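Phosphatidylglycerophosphatase and protein-tyrosine phosphatase 1 (Mus musculus, PDB 3RGO) dephosphorylates phosphatidylglycerophosphate to phosphatidylglycerol, an essential step in the mitochondrial synthesis of cardiolipin, and also acts on phosphotyrosine and phosphoserine in proteins. Local coordinates at residues V32-E37 with Q58-T63. Numbering follows the deposited sequence.
With SO4 (sulfate ion), chain C.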
loop_
_atom_site.group_PDB
_atom_site.type_symbol
_atom_site.label_atom_id
_atom_site.label_comp_id
_atom_site.label_asym_id
_atom_site.label_seq_id
_atom_site.Cartn_x
_atom_site.Cartn_y
_atom_site.Cartn_z
ATOM N N VAL A 32 7.018 -4.839 -2.734
ATOM C CA VAL A 32 5.601 -5.170 -2.731
ATOM C C VAL A 32 5.108 -5.209 -1.295
ATOM O O VAL A 32 5.756 -5.783 -0.416
ATOM C CB VAL A 32 5.317 -6.502 -3.473
ATOM C CG1 VAL A 32 6.152 -7.629 -2.891
ATOM C CG2 VAL A 32 3.822 -6.852 -3.442
ATOM N N ILE A 33 3.989 -4.539 -1.052
ATOM C CA ILE A 33 3.344 -4.600 0.247
ATOM C C ILE A 33 2.149 -5.518 0.112
ATOM O O ILE A 33 1.220 -5.234 -0.640
ATOM C CB ILE A 33 2.894 -3.217 0.743
ATOM C CG1 ILE A 33 4.112 -2.307 0.918
ATOM C CG2 ILE A 33 2.113 -3.358 2.052
ATOM C CD1 ILE A 33 3.778 -0.899 1.406
ATOM N N THR A 34 2.196 -6.637 0.823
ATOM C CA THR A 34 1.136 -7.635 0.747
ATOM C C THR A 34 0.330 -7.643 2.031
ATOM O O THR A 34 0.858 -7.891 3.110
ATOM C CB THR A 34 1.704 -9.039 0.489
ATOM O OG1 THR A 34 2.385 -9.050 -0.773
ATOM C CG2 THR A 34 0.586 -10.080 0.478
ATOM N N MET A 35 -0.959 -7.365 1.908
ATOM C CA MET A 35 -1.821 -7.310 3.074
ATOM C C MET A 35 -2.729 -8.525 3.132
ATOM O O MET A 35 -3.267 -8.960 2.114
ATOM C CB MET A 35 -2.637 -6.017 3.073
ATOM C CG MET A 35 -1.789 -4.777 3.310
ATOM S SD MET A 35 -2.611 -3.254 2.814
ATOM C CE MET A 35 -2.120 -3.202 1.097
ATOM N N ASN A 36 -2.875 -9.070 4.336
ATOM C CA ASN A 36 -3.759 -10.203 4.590
ATOM C C ASN A 36 -3.593 -11.357 3.606
ATOM O O ASN A 36 -4.578 -11.922 3.141
ATOM C CB ASN A 36 -5.221 -9.753 4.619
ATOM C CG ASN A 36 -5.567 -8.971 5.874
ATOM O OD1 ASN A 36 -6.730 -8.641 6.113
ATOM N ND2 ASN A 36 -4.560 -8.684 6.691
ATOM N N GLU A 37 -2.348 -11.700 3.294
ATOM C CA GLU A 37 -2.068 -12.858 2.451
ATOM C C GLU A 37 -2.887 -14.066 2.910
ATOM O O GLU A 37 -2.715 -14.552 4.028
ATOM C CB GLU A 37 -0.574 -13.189 2.481
ATOM C CG GLU A 37 -0.207 -14.469 1.751
ATOM C CD GLU A 37 1.263 -14.815 1.891
ATOM O OE1 GLU A 37 1.618 -15.533 2.849
ATOM O OE2 GLU A 37 2.063 -14.368 1.040
ATOM N N GLN A 58 9.385 -8.196 -0.533
ATOM C CA GLN A 58 7.994 -8.246 -0.092
ATOM C C GLN A 58 7.872 -7.906 1.385
ATOM O O GLN A 58 8.582 -8.465 2.222
ATOM C CB GLN A 58 7.386 -9.630 -0.348
ATOM C CG GLN A 58 5.919 -9.750 0.082
ATOM C CD GLN A 58 5.347 -11.141 -0.136
ATOM O OE1 GLN A 58 5.897 -12.132 0.346
ATOM N NE2 GLN A 58 4.236 -11.221 -0.861
ATOM N N LEU A 59 6.983 -6.971 1.696
ATOM C CA LEU A 59 6.618 -6.687 3.077
ATOM C C LEU A 59 5.195 -7.189 3.318
ATOM O O LEU A 59 4.260 -6.776 2.634
ATOM C CB LEU A 59 6.708 -5.186 3.364
ATOM C CG LEU A 59 5.996 -4.692 4.631
ATOM C CD1 LEU A 59 6.606 -5.313 5.881
ATOM C CD2 LEU A 59 6.036 -3.169 4.707
ATOM N N ARG A 60 5.035 -8.095 4.275
ATOM C CA ARG A 60 3.722 -8.634 4.583
ATOM C C ARG A 60 3.149 -7.961 5.812
ATOM O O ARG A 60 3.796 -7.909 6.862
ATOM C CB ARG A 60 3.781 -10.147 4.803
ATOM C CG ARG A 60 3.740 -10.963 3.526
ATOM C CD ARG A 60 3.564 -12.440 3.840
ATOM N NE ARG A 60 4.571 -12.908 4.787
ATOM C CZ ARG A 60 5.768 -13.365 4.437
ATOM N NH1 ARG A 60 6.110 -13.422 3.156
ATOM N NH2 ARG A 60 6.624 -13.767 5.366
ATOM N N LEU A 61 1.935 -7.439 5.674
ATOM C CA LEU A 61 1.265 -6.795 6.792
ATOM C C LEU A 61 -0.109 -7.416 7.005
ATOM O O LEU A 61 -0.758 -7.862 6.058
ATOM C CB LEU A 61 1.138 -5.287 6.561
ATOM C CG LEU A 61 2.436 -4.491 6.440
ATOM C CD1 LEU A 61 2.146 -3.069 5.994
ATOM C CD2 LEU A 61 3.210 -4.499 7.761
ATOM N N SER A 62 -0.537 -7.448 8.259
ATOM C CA SER A 62 -1.865 -7.930 8.600
ATOM C C SER A 62 -2.722 -6.778 9.111
ATOM O O SER A 62 -2.227 -5.877 9.791
ATOM C CB SER A 62 -1.782 -9.024 9.668
ATOM O OG SER A 62 -1.269 -10.234 9.129
ATOM N N THR A 63 -4.005 -6.797 8.768
ATOM C CA THR A 63 -4.947 -5.857 9.356
ATOM C C THR A 63 -5.301 -6.359 10.741
ATOM O O THR A 63 -5.231 -7.561 11.006
ATOM C CB THR A 63 -6.249 -5.761 8.546
ATOM O OG1 THR A 63 -6.818 -7.072 8.410
ATOM C CG2 THR A 63 -5.988 -5.168 7.171
HETATM S S SO4 C . -10.339 -7.443 8.178
HETATM O O1 SO4 C . -9.417 -6.741 9.071
HETATM O O2 SO4 C . -11.348 -6.505 7.678
HETATM O O3 SO4 C . -9.587 -8.004 7.056
HETATM O O4 SO4 C . -10.996 -8.527 8.908
#
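V32-M35 and Q58-L61 pair as parallel strands, the two beta strands of a beta-alpha-beta crossover whose helix is 48-53, in the central sheet of a dual specificity phosphatase domain. Their axes approach to 4.6 Å and their directions differ by 23°, the twist of neighbouring parallel strands, with strand 57-61 at the sheet edge. L59 is bonded through both its backbone N and its backbone O: the N donates to V32 O (2.7 Å, 171° at the hydrogen), and the O accepts from T34 N. T34 O then takes L61 N, and N36 N, just past the strand end, reaches L61 O at 3.0 Å.

I33, M35, L59 and L61 point to one face, beneath helices 72-88 and 102-115, and V32, T34, Q58 and R60 to the other, where helix 48-53 packs on V32, Q58 and R60. On the first face I33 CG2 meets the branch tip L61 CD1 at 4.0 Å. On the second, Q58 runs alongside V32, its CB 3.5 Å from V32 CG1; with CG anti to the backbone N and an extended chain beyond it, its amide is carried across to T34. NE2 donates to T34 OG1 over 2.9 Å, with the hydroxyl 27° out of the amide plane. E37 lays its carboxylate near R60 CD without a salt bridge to the guanidinium; its OE2 pairs with R42, while H95 NE2 also hydrogen-bonds the buried T34 OG1.

Beyond the strands, N36 lies near C96, the predicted phosphocysteine nucleophile, and a sulfate also bound by R102 NE and the backbone N of M66 and G68 sits beside T63, whose OG1 is 2.7 Å from sulfate O1.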